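Local structure of 4-alpha-glucanotransferase (Corynebacterium glutamicum, 5B68) at residues 21-25 with 413-417; 248-254 with 364-368; 326-330 with 394-400; 651-655 with 695-700. The protein is an amylomaltase, a bacterial carbohydrate-active enzyme that combines an N-terminal beta-sandwich domain with a TIM-barrel domain. All coordinates share one frame; numbering follows the deposited sequence.

Contact 1: residues 21-25 with 413-417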
loop_
_atom_site.group_PDB
_atom_site.type_symbol
_atom_site.label_atom_id
_atom_site.label_comp_id
_atom_site.label_asym_id
_atom_site.label_seq_id
_atom_site.Cartn_x
_atom_site.Cartn_y
_atom_site.Cartn_z
ATOM N N THR A 21 24.482 2.501 2.667
ATOM C CA THR A 21 24.522 3.296 3.853
ATOM C C THR A 21 23.242 3.000 4.598
ATOM O O THR A 21 22.170 2.929 4.015
ATOM C CB THR A 21 24.628 4.781 3.542
ATOM O OG1 THR A 21 25.773 4.997 2.719
ATOM C CG2 THR A 21 24.787 5.558 4.825
ATOM N N ASP A 22 23.370 2.773 5.888
ATOM C CA ASP A 22 22.212 2.441 6.696
ATOM C C ASP A 22 21.393 3.682 7.041
ATOM O O ASP A 22 21.695 4.791 6.609
ATOM C CB ASP A 22 22.622 1.688 7.955
ATOM C CG ASP A 22 23.465 2.523 8.881
ATOM O OD1 ASP A 22 23.559 3.745 8.659
ATOM O OD2 ASP A 22 24.023 1.943 9.820
ATOM N N TYR A 23 20.314 3.473 7.779
ATOM C CA TYR A 23 19.450 4.561 8.186
ATOM C C TYR A 23 20.079 5.460 9.250
ATOM O O TYR A 23 19.529 6.490 9.594
ATOM C CB TYR A 23 18.082 4.034 8.605
ATOM C CG TYR A 23 17.154 3.756 7.444
ATOM C CD1 TYR A 23 17.536 4.008 6.146
ATOM C CD2 TYR A 23 15.896 3.235 7.655
ATOM C CE1 TYR A 23 16.692 3.757 5.098
ATOM C CE2 TYR A 23 15.046 2.983 6.604
ATOM C CZ TYR A 23 15.456 3.248 5.332
ATOM O OH TYR A 23 14.612 3.003 4.294
ATOM N N LYS A 24 21.220 5.057 9.784
ATOM C CA LYS A 24 21.971 5.911 10.690
ATOM C C LYS A 24 23.227 6.479 10.029
ATOM O O LYS A 24 24.071 7.054 10.690
ATOM C CB LYS A 24 22.308 5.181 11.975
ATOM C CG LYS A 24 23.439 4.192 11.846
ATOM C CD LYS A 24 23.464 3.261 13.033
ATOM C CE LYS A 24 22.106 2.636 13.257
ATOM N NZ LYS A 24 22.129 1.654 14.365
ATOM N N GLY A 25 23.352 6.289 8.722
ATOM C CA GLY A 25 24.427 6.896 7.961
ATOM C C GLY A 25 25.784 6.216 7.950
ATOM O O GLY A 25 26.772 6.806 7.525
ATOM N N ALA A 413 14.079 -3.258 6.811
ATOM C CA ALA A 413 14.731 -1.960 6.887
ATOM C C ALA A 413 16.104 -2.077 7.595
ATOM O O ALA A 413 16.271 -2.870 8.503
ATOM C CB ALA A 413 13.820 -1.036 7.621
ATOM N N PRO A 414 17.131 -1.360 7.099
ATOM C CA PRO A 414 18.426 -1.569 7.727
ATOM C C PRO A 414 18.401 -0.861 9.097
ATOM O O PRO A 414 17.501 -0.027 9.334
ATOM C CB PRO A 414 19.430 -0.876 6.799
ATOM C CG PRO A 414 18.613 0.097 6.013
ATOM C CD PRO A 414 17.182 -0.412 5.983
ATOM N N PRO A 415 19.436 -1.074 9.880
ATOM C CA PRO A 415 19.506 -0.550 11.234
ATOM C C PRO A 415 19.420 0.965 11.255
ATOM O O PRO A 415 19.819 1.656 10.338
ATOM C CB PRO A 415 20.865 -1.034 11.711
ATOM C CG PRO A 415 21.053 -2.316 10.996
ATOM C CD PRO A 415 20.388 -2.167 9.663
ATOM N N ASP A 416 18.842 1.437 12.344
ATOM C CA ASP A 416 18.254 2.746 12.522
ATOM C C ASP A 416 18.883 3.335 13.752
ATOM O O ASP A 416 19.501 2.610 14.520
ATOM C CB ASP A 416 16.786 2.548 12.864
ATOM C CG ASP A 416 15.874 3.362 12.023
ATOM O OD1 ASP A 416 16.362 4.097 11.151
ATOM O OD2 ASP A 416 14.657 3.267 12.244
ATOM N N GLY A 417 18.764 4.643 13.939
ATOM C CA GLY A 417 19.153 5.191 15.219
ATOM C C GLY A 417 18.231 4.582 16.259
ATOM O O GLY A 417 18.690 4.055 17.269
#
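With CG beside its backbone N and opposite the carbonyl carbon (chi1 -81°), Y23 lays its ring over P414, whose CD stands 4.0 Å from the ring centroid and only 9° off the ring normal. This is a CH-pi contact, made by the carbon next to the proline nitrogen. The side chain of D416 starts out away from the other segment, yet its carboxylate returns: OD1 sits at the ring edge, 3.6 Å from CD2 of Y23, with the carboxylate and ring planes 44° apart. CE2 of Y23 also comes 4.3 Å from CB of A413, which lies obliquely to the ring. The tyrosine is carried by a type I beta turn from D22 to G25, which joins strands 19-21 and 27-29 and is closed by the bond from G25 N to D22 O. The 413-417 segment is the start of the loop that leaves strand 409-413. Y23 N gives P415 O a weak bond of 3.2 Å, and CB of D22 rests 3.7 Å from the same oxygen. OD1 of D22 turns back to its own loop, where it accepts from A26 N and weakly from K24 N. Y482 of strand 481-484 touches both Y23 and P414.

Contact 2: residues 248-254 with 364-368; sequences IRVEDIP and DEQLA
Q366 reaches out from helix 349-376 and presents both ends of its amide to the backbone of one residue, R249. R249 N donates to OE1 of Q366 over 2.9 Å, nearly straight at 166° and directed onto a lone pair in the carbonyl plane. In return, NE2 of Q366 donates to R249 O over 3.2 Å, this time from above the carbonyl plane of R249, 39° out of it. The opposite face of that plane is used by D252 N, whose 3.1 Å bond to R249 O belongs to the short 3-10 segment 250-252, and R249 O is thus gripped twice. Three carbons pack near the NE2 end of the amide: CG2 of I248 lies 3.8 Å from NE2 of Q366, while CB of D252 and CG1 of I253 both lie 3.9 Å from it. Both isoleucines cross the glutamine at about a right angle. The glutamine chain is extended beyond CG, which gives it the length to span the gap between helix and loop.

Farther out, the loop before helix 261-277 has further polar partners. The guanidinium of R249 points away from Q366 to salt bridges with D197 and D200, and OD2 of D252 is hydrogen-bonded to N199. E365, whose OE1 is 4.2 Å from CD of P254, has a salt bridge to R309. A single side-chain amide, then, pairs with both backbone polar atoms of the buried R249, sharing the O with D252 N, and the demand for one donor and one acceptor fixes which way round that amide is turned.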
loop_
_atom_site.group_PDB
_atom_site.type_symbol
_atom_site.label_atom_id
_atom_site.label_comp_id
_atom_site.label_asym_id
_atom_site.label_seq_id
_atom_site.Cartn_x
_atom_site.Cartn_y
_atom_site.Cartn_z
ATOM N N ILE A 248 -17.871 -6.393 5.274
ATOM C CA ILE A 248 -19.171 -6.476 4.743
ATOM C C ILE A 248 -20.216 -6.181 5.829
ATOM O O ILE A 248 -20.112 -6.731 6.962
ATOM C CB ILE A 248 -19.443 -7.876 4.196
ATOM C CG1 ILE A 248 -18.560 -8.160 2.951
ATOM C CG2 ILE A 248 -20.895 -8.011 3.827
ATOM C CD1 ILE A 248 -18.628 -9.625 2.523
ATOM N N ARG A 249 -21.191 -5.335 5.515
ATOM C CA ARG A 249 -22.348 -5.191 6.380
ATOM C C ARG A 249 -23.399 -6.105 5.829
ATOM O O ARG A 249 -23.956 -5.867 4.784
ATOM C CB ARG A 249 -22.919 -3.788 6.398
ATOM C CG ARG A 249 -24.200 -3.742 7.215
ATOM C CD ARG A 249 -24.622 -2.359 7.648
ATOM N NE ARG A 249 -23.696 -1.723 8.564
ATOM C CZ ARG A 249 -23.956 -0.566 9.143
ATOM N NH1 ARG A 249 -25.104 0.024 8.893
ATOM N NH2 ARG A 249 -23.087 0.002 9.947
ATOM N N VAL A 250 -23.681 -7.149 6.569
ATOM C CA VAL A 250 -24.481 -8.226 5.986
ATOM C C VAL A 250 -25.889 -7.820 5.717
ATOM O O VAL A 250 -26.535 -8.274 4.744
ATOM C CB VAL A 250 -24.387 -9.534 6.842
ATOM C CG1 VAL A 250 -22.946 -9.990 7.032
ATOM C CG2 VAL A 250 -25.117 -9.391 8.186
ATOM N N GLU A 251 -26.422 -6.959 6.601
ATOM C CA GLU A 251 -27.778 -6.427 6.435
ATOM C C GLU A 251 -27.989 -5.593 5.169
ATOM O O GLU A 251 -29.118 -5.460 4.714
ATOM C CB GLU A 251 -28.264 -5.640 7.685
ATOM C CG GLU A 251 -28.247 -6.425 8.995
ATOM C CD GLU A 251 -26.969 -6.302 9.791
ATOM O OE1 GLU A 251 -25.873 -5.903 9.222
ATOM O OE2 GLU A 251 -27.044 -6.609 11.000
ATOM N N ASP A 252 -26.911 -5.066 4.570
ATOM C CA ASP A 252 -27.044 -4.332 3.296
ATOM C C ASP A 252 -27.044 -5.210 2.043
ATOM O O ASP A 252 -27.297 -4.721 0.921
ATOM C CB ASP A 252 -25.850 -3.329 3.163
ATOM C CG ASP A 252 -25.925 -2.174 4.134
ATOM O OD1 ASP A 252 -26.952 -2.009 4.835
ATOM O OD2 ASP A 252 -24.935 -1.433 4.237
ATOM N N ILE A 253 -26.826 -6.515 2.197
ATOM C CA ILE A 253 -26.821 -7.366 1.023
ATOM C C ILE A 253 -28.298 -7.520 0.544
ATOM O O ILE A 253 -29.141 -7.914 1.343
ATOM C CB ILE A 253 -26.192 -8.740 1.314
ATOM C CG1 ILE A 253 -24.762 -8.677 1.892
ATOM C CG2 ILE A 253 -26.226 -9.582 0.030
ATOM C CD1 ILE A 253 -24.304 -9.940 2.625
ATOM N N PRO A 254 -28.617 -7.248 -0.725
ATOM C CA PRO A 254 -30.029 -7.353 -1.108
ATOM C C PRO A 254 -30.670 -8.720 -0.768
ATOM O O PRO A 254 -31.816 -8.748 -0.332
ATOM C CB PRO A 254 -30.005 -7.144 -2.622
ATOM C CG PRO A 254 -28.884 -6.160 -2.799
ATOM C CD PRO A 254 -27.832 -6.608 -1.813
ATOM N N ASP A 364 -16.849 -5.709 -3.526
ATOM C CA ASP A 364 -16.846 -4.791 -4.669
ATOM C C ASP A 364 -18.050 -3.862 -4.666
ATOM O O ASP A 364 -17.920 -2.631 -4.851
ATOM C CB ASP A 364 -16.768 -5.568 -6.008
ATOM C CG ASP A 364 -16.764 -4.645 -7.234
ATOM O OD1 ASP A 364 -15.669 -4.215 -7.620
ATOM O OD2 ASP A 364 -17.789 -4.280 -7.772
ATOM N N GLU A 365 -19.245 -4.420 -4.541
ATOM C CA GLU A 365 -20.405 -3.564 -4.623
ATOM C C GLU A 365 -20.569 -2.658 -3.373
ATOM O O GLU A 365 -21.104 -1.564 -3.526
ATOM C CB GLU A 365 -21.690 -4.363 -4.942
ATOM C CG GLU A 365 -22.219 -5.213 -3.821
ATOM C CD GLU A 365 -23.514 -6.004 -4.220
ATOM O OE1 GLU A 365 -24.007 -6.844 -3.418
ATOM O OE2 GLU A 365 -24.012 -5.773 -5.353
ATOM N N GLN A 366 -20.171 -3.108 -2.184
ATOM C CA GLN A 366 -20.328 -2.262 -0.996
ATOM C C GLN A 366 -19.328 -1.122 -1.028
ATOM O O GLN A 366 -19.661 0.002 -0.627
ATOM C CB GLN A 366 -20.198 -3.062 0.308
ATOM C CG GLN A 366 -21.469 -3.953 0.442
ATOM C CD GLN A 366 -21.793 -4.446 1.828
ATOM O OE1 GLN A 366 -21.153 -4.120 2.833
ATOM N NE2 GLN A 366 -22.759 -5.375 1.864
ATOM N N LEU A 367 -18.136 -1.418 -1.532
ATOM C CA LEU A 367 -17.110 -0.346 -1.717
ATOM C C LEU A 367 -17.499 0.627 -2.790
ATOM O O LEU A 367 -17.283 1.825 -2.652
ATOM C CB LEU A 367 -15.775 -0.958 -2.078
ATOM C CG LEU A 367 -14.937 -1.500 -0.967
ATOM C CD1 LEU A 367 -13.719 -2.198 -1.524
ATOM C CD2 LEU A 367 -14.481 -0.309 -0.089
ATOM N N ALA A 368 -18.065 0.135 -3.898
ATOM C CA ALA A 368 -18.596 1.043 -4.905
ATOM C C ALA A 368 -19.677 1.959 -4.325
ATOM O O ALA A 368 -19.699 3.135 -4.630
ATOM C CB ALA A 368 -19.196 0.277 -6.054
#

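Contact 3: residues 326-330 with 394-400; sequences DFATW and GGADAQN
W330 on helix 307-338 spreads its indole over the first turn of helix 396-400, the short helical segments inclined at 116° and their axes passing 9.8 Å apart. Its CB lies 4.0 Å from ND2 of N400. With CG anti to the backbone N (chi1 177°), the ring leaves the helix toward A396, and CA of A396 sits 3.5 Å from the centroid of the five-membered ring, a CH-pi contact over the face. CD1 looks along the ring plane at the amide of Q399, with OE1 at 3.5 Å and the amide plane steeply turned against the indole. NE1 passes over the A396 backbone, CE3 meets A396 CB at 3.5 Å, and CZ2 reaches the peptide between G395, the N-cap residue, and A396, with G395 C 3.7 Å away. CZ3 also borders the A396 methyl, and CH2, the tip, comes near A396 N. The same methyl touches F327 at its ring edge, 3.9 Å from CD1, and F327 is itself stacked on F242.

One turn along, the contact becomes wet. One water lies 2.9 Å from D326 O and is also in reach of N400 OD1; a second gives a bond to N400 O and a weak one to D326 OD2. A396 N, under the indole, is satisfied by T238 OG1. The helices are therefore joined at one end by an indole laid over a small residue, with an amide at its edge, and at the other probably through water between polar atoms.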
loop_
_atom_site.group_PDB
_atom_site.type_symbol
_atom_site.label_atom_id
_atom_site.label_comp_id
_atom_site.label_asym_id
_atom_site.label_seq_id
_atom_site.Cartn_x
_atom_site.Cartn_y
_atom_site.Cartn_z
ATOM N N ASP A 326 -8.141 -18.263 -8.264
ATOM C CA ASP A 326 -6.999 -18.709 -7.487
ATOM C C ASP A 326 -7.057 -18.308 -6.004
ATOM O O ASP A 326 -6.780 -19.107 -5.095
ATOM C CB ASP A 326 -5.655 -18.213 -8.065
ATOM C CG ASP A 326 -5.341 -18.773 -9.476
ATOM O OD1 ASP A 326 -5.946 -19.768 -9.898
ATOM O OD2 ASP A 326 -4.491 -18.146 -10.135
ATOM N N PHE A 327 -7.389 -17.028 -5.764
ATOM C CA PHE A 327 -7.512 -16.526 -4.407
ATOM C C PHE A 327 -8.629 -17.352 -3.644
ATOM O O PHE A 327 -8.433 -17.792 -2.525
ATOM C CB PHE A 327 -7.936 -15.060 -4.429
ATOM C CG PHE A 327 -8.323 -14.547 -3.061
ATOM C CD1 PHE A 327 -7.360 -14.367 -2.134
ATOM C CD2 PHE A 327 -9.644 -14.253 -2.752
ATOM C CE1 PHE A 327 -7.681 -13.889 -0.875
ATOM C CE2 PHE A 327 -9.964 -13.783 -1.505
ATOM C CZ PHE A 327 -8.991 -13.630 -0.575
ATOM N N ALA A 328 -9.759 -17.473 -4.281
ATOM C CA ALA A 328 -10.953 -18.106 -3.694
ATOM C C ALA A 328 -10.691 -19.611 -3.445
ATOM O O ALA A 328 -11.134 -20.152 -2.459
ATOM C CB ALA A 328 -12.132 -17.926 -4.592
ATOM N N THR A 329 -9.938 -20.234 -4.336
ATOM C CA THR A 329 -9.595 -21.657 -4.178
ATOM C C THR A 329 -8.653 -21.828 -2.998
ATOM O O THR A 329 -8.806 -22.742 -2.211
ATOM C CB THR A 329 -8.962 -22.225 -5.453
ATOM O OG1 THR A 329 -9.870 -22.061 -6.549
ATOM C CG2 THR A 329 -8.561 -23.681 -5.245
ATOM N N TRP A 330 -7.672 -20.939 -2.852
ATOM C CA TRP A 330 -6.798 -20.905 -1.719
ATOM C C TRP A 330 -7.628 -20.753 -0.429
ATOM O O TRP A 330 -7.345 -21.455 0.555
ATOM C CB TRP A 330 -5.729 -19.785 -1.822
ATOM C CG TRP A 330 -4.840 -19.661 -0.639
ATOM C CD1 TRP A 330 -3.637 -20.233 -0.457
ATOM C CD2 TRP A 330 -5.103 -18.884 0.550
ATOM N NE1 TRP A 330 -3.139 -19.902 0.798
ATOM C CE2 TRP A 330 -4.030 -19.079 1.419
ATOM C CE3 TRP A 330 -6.151 -18.045 0.939
ATOM C CZ2 TRP A 330 -3.968 -18.474 2.689
ATOM C CZ3 TRP A 330 -6.086 -17.432 2.233
ATOM C CH2 TRP A 330 -5.016 -17.659 3.058
ATOM N N GLY A 394 3.119 -16.806 4.361
ATOM C CA GLY A 394 2.438 -18.103 4.172
ATOM C C GLY A 394 1.058 -17.990 3.583
ATOM O O GLY A 394 0.280 -18.899 3.718
ATOM N N GLY A 395 0.713 -16.860 2.947
ATOM C CA GLY A 395 -0.652 -16.586 2.584
ATOM C C GLY A 395 -1.034 -16.815 1.133
ATOM O O GLY A 395 -0.314 -17.476 0.399
ATOM N N ALA A 396 -2.126 -16.228 0.727
ATOM C CA ALA A 396 -2.719 -16.489 -0.586
ATOM C C ALA A 396 -1.785 -16.062 -1.732
ATOM O O ALA A 396 -1.513 -16.866 -2.658
ATOM C CB ALA A 396 -4.084 -15.813 -0.703
ATOM N N ASP A 397 -1.336 -14.780 -1.712
ATOM C CA ASP A 397 -0.469 -14.287 -2.781
ATOM C C ASP A 397 0.875 -15.048 -2.753
ATOM O O ASP A 397 1.476 -15.283 -3.790
ATOM C CB ASP A 397 -0.240 -12.775 -2.719
ATOM C CG ASP A 397 -1.378 -11.931 -3.273
ATOM O OD1 ASP A 397 -2.439 -12.374 -3.647
ATOM O OD2 ASP A 397 -1.213 -10.674 -3.292
ATOM N N ALA A 398 1.380 -15.408 -1.574
ATOM C CA ALA A 398 2.673 -16.104 -1.434
ATOM C C ALA A 398 2.588 -17.395 -2.210
ATOM O O ALA A 398 3.540 -17.771 -2.849
ATOM C CB ALA A 398 3.016 -16.385 0.052
ATOM N N GLN A 399 1.435 -18.028 -2.189
ATOM C CA GLN A 399 1.201 -19.243 -2.984
ATOM C C GLN A 399 0.910 -18.926 -4.461
ATOM O O GLN A 399 1.606 -19.470 -5.360
ATOM C CB GLN A 399 0.055 -20.110 -2.399
ATOM C CG GLN A 399 -0.411 -21.213 -3.370
ATOM C CD GLN A 399 -1.590 -21.991 -2.837
ATOM O OE1 GLN A 399 -2.697 -21.908 -3.379
ATOM N NE2 GLN A 399 -1.384 -22.670 -1.711
ATOM N N ASN A 400 -0.132 -18.137 -4.712
ATOM C CA ASN A 400 -0.642 -17.897 -6.069
ATOM C C ASN A 400 0.280 -17.051 -6.961
ATOM O O ASN A 400 0.233 -17.192 -8.206
ATOM C CB ASN A 400 -2.021 -17.268 -6.017
ATOM C CG ASN A 400 -3.058 -18.201 -5.431
ATOM O OD1 ASN A 400 -3.068 -19.411 -5.716
ATOM N ND2 ASN A 400 -3.969 -17.634 -4.660
HETATM O O HOH W 1 -5.182 -21.534 -5.334
HETATM O O HOH W 2 -1.272 -19.125 -9.779
#

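Contact 4: residues 651-655 with 695-700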
loop_
_atom_site.group_PDB
_atom_site.type_symbol
_atom_site.label_atom_id
_atom_site.label_comp_id
_atom_site.label_asym_id
_atom_site.label_seq_id
_atom_site.Cartn_x
_atom_site.Cartn_y
_atom_site.Cartn_z
ATOM N N VAL A 651 -9.174 11.250 14.535
ATOM C CA VAL A 651 -8.867 11.168 15.972
ATOM C C VAL A 651 -8.698 12.560 16.583
ATOM O O VAL A 651 -9.042 12.751 17.753
ATOM C CB VAL A 651 -7.571 10.342 16.277
ATOM C CG1 VAL A 651 -7.827 8.864 16.042
ATOM C CG2 VAL A 651 -6.349 10.793 15.510
ATOM N N ASP A 652 -8.092 13.459 15.832
ATOM C CA ASP A 652 -7.826 14.828 16.320
ATOM C C ASP A 652 -9.089 15.685 16.351
ATOM O O ASP A 652 -9.104 16.699 17.052
ATOM C CB ASP A 652 -6.764 15.533 15.449
ATOM C CG ASP A 652 -5.375 15.038 15.731
ATOM O OD1 ASP A 652 -5.252 14.239 16.676
ATOM O OD2 ASP A 652 -4.430 15.470 15.068
ATOM N N MET A 653 -10.143 15.280 15.641
ATOM C CA MET A 653 -11.402 15.990 15.632
ATOM C C MET A 653 -12.242 15.674 16.870
ATOM O O MET A 653 -13.183 16.409 17.172
ATOM C CB MET A 653 -12.186 15.743 14.319
ATOM C CG MET A 653 -11.397 16.028 13.095
ATOM S SD MET A 653 -12.314 15.786 11.570
ATOM C CE MET A 653 -12.926 17.451 11.200
ATOM N N VAL A 654 -11.930 14.591 17.601
ATOM C CA VAL A 654 -12.749 14.208 18.732
ATOM C C VAL A 654 -11.978 14.188 20.066
ATOM O O VAL A 654 -12.556 13.845 21.082
ATOM C CB VAL A 654 -13.413 12.830 18.496
ATOM C CG1 VAL A 654 -14.234 12.853 17.243
ATOM C CG2 VAL A 654 -12.352 11.762 18.384
ATOM N N GLY A 655 -10.685 14.526 20.044
ATOM C CA GLY A 655 -9.843 14.588 21.231
ATOM C C GLY A 655 -9.250 13.285 21.684
ATOM O O GLY A 655 -8.874 13.160 22.820
ATOM N N LEU A 695 -15.805 20.297 19.568
ATOM C CA LEU A 695 -14.391 20.073 19.146
ATOM C C LEU A 695 -14.287 19.716 17.644
ATOM O O LEU A 695 -13.505 20.320 16.925
ATOM C CB LEU A 695 -13.656 19.039 20.025
ATOM C CG LEU A 695 -12.180 18.787 19.635
ATOM C CD1 LEU A 695 -11.418 20.131 19.661
ATOM C CD2 LEU A 695 -11.468 17.785 20.545
ATOM N N TYR A 696 -15.148 18.822 17.170
ATOM C CA TYR A 696 -15.208 18.487 15.731
ATOM C C TYR A 696 -15.318 19.729 14.839
ATOM O O TYR A 696 -14.571 19.889 13.889
ATOM C CB TYR A 696 -16.390 17.526 15.462
ATOM C CG TYR A 696 -16.603 17.283 14.018
ATOM C CD1 TYR A 696 -17.370 18.138 13.290
ATOM C CD2 TYR A 696 -15.963 16.259 13.349
ATOM C CE1 TYR A 696 -17.569 17.972 11.954
ATOM C CE2 TYR A 696 -16.144 16.096 12.002
ATOM C CZ TYR A 696 -16.923 16.958 11.301
ATOM O OH TYR A 696 -17.119 16.833 9.951
ATOM N N HIS A 697 -16.272 20.609 15.165
ATOM C CA HIS A 697 -16.555 21.797 14.391
ATOM C C HIS A 697 -15.400 22.759 14.513
ATOM O O HIS A 697 -15.059 23.416 13.521
ATOM C CB HIS A 697 -17.859 22.468 14.866
ATOM C CG HIS A 697 -19.066 21.684 14.490
ATOM N ND1 HIS A 697 -19.458 21.552 13.186
ATOM C CD2 HIS A 697 -19.865 20.858 15.213
ATOM C CE1 HIS A 697 -20.508 20.751 13.118
ATOM N NE2 HIS A 697 -20.776 20.321 14.337
ATOM N N ARG A 698 -14.816 22.886 15.703
ATOM C CA ARG A 698 -13.622 23.790 15.827
ATOM C C ARG A 698 -12.427 23.340 14.886
ATOM O O ARG A 698 -11.754 24.140 14.167
ATOM C CB ARG A 698 -13.187 23.865 17.269
ATOM C CG ARG A 698 -14.204 24.568 18.173
ATOM C CD ARG A 698 -13.799 24.568 19.637
ATOM N NE ARG A 698 -12.754 25.524 19.859
ATOM C CZ ARG A 698 -12.313 25.989 21.033
ATOM N NH1 ARG A 698 -11.298 26.849 21.029
ATOM N NH2 ARG A 698 -12.882 25.668 22.185
ATOM N N VAL A 699 -12.157 22.039 14.895
ATOM C CA VAL A 699 -11.031 21.538 14.114
ATOM C C VAL A 699 -11.392 21.595 12.663
ATOM O O VAL A 699 -10.517 21.952 11.855
ATOM C CB VAL A 699 -10.606 20.122 14.578
ATOM C CG1 VAL A 699 -9.577 19.486 13.645
ATOM C CG2 VAL A 699 -10.176 20.196 16.056
ATOM N N ALA A 700 -12.641 21.247 12.323
ATOM C CA ALA A 700 -13.074 21.347 10.896
ATOM C C ALA A 700 -12.962 22.768 10.357
ATOM O O ALA A 700 -12.426 22.988 9.276
ATOM C CB ALA A 700 -14.450 20.806 10.681
#
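M653 and Y696 run side by side and point the same way, the thioether beside the phenol ring in a Met-aromatic contact. SD of M653 is 4.8 Å from the ring centroid of Y696 and 52° off its normal, an oblique approach rather than one over the centre. The M653 chain is straight as far as SD and then bends (chi3 95°), carrying CE across to the ring: it lies 3.6 Å from CE2 of Y696 and 3.7 Å from CB of A700. The methyl therefore fits between an aromatic ring and the alanine one turn further along the helix. CG of M653 faces V699, with CG1 3.9 Å away and the two side chains oblique to each other, so that three residues of helix 694-702, Y696, V699 and A700, touch the methionine side chain.

The other side of the contact is made by L695. CG anti to the backbone N (chi1 -179°) carries its branched end toward M653 O and lets CD2 reach the N of G655, 3.4 Å away, where the chain turns into positive phi. V699 CG2 adds a touch to the D652 carbonyl, 3.8 Å from its O. The polar ends find partners outside the two segments: OH of Y696 with D211, the D652 carboxylate with T565.

Helix 650-654 directly follows strand 645-649, the last strand in chain order of the eight-stranded parallel sheet of the TIM barrel. V648 of that strand touches both M653 and V699, while helix 627-639 lies against L695 through L631 and against D652 and V699 through H635.

In the fold
Contact 4 is the most buried, and it is held by carbon and sulfur; the other three are partly exposed and mix apolar with polar pairing. Contacts 2 and 3 occupy helices 349-376 and 307-338, which follow each other in the chain, and their nearest atoms are about 10 Å apart; yet contact 2 rests on two direct hydrogen bonds made by one side-chain amide, contact 3 on an indole face and bridging waters. Contact 1 joins two loops, one near the N-terminus and one in the TIM-barrel-type part of the chain, through prolines and a tyrosine. Contacts 1 and 2 lie on opposite sides of the chain's centre, as do contacts 3 and 4.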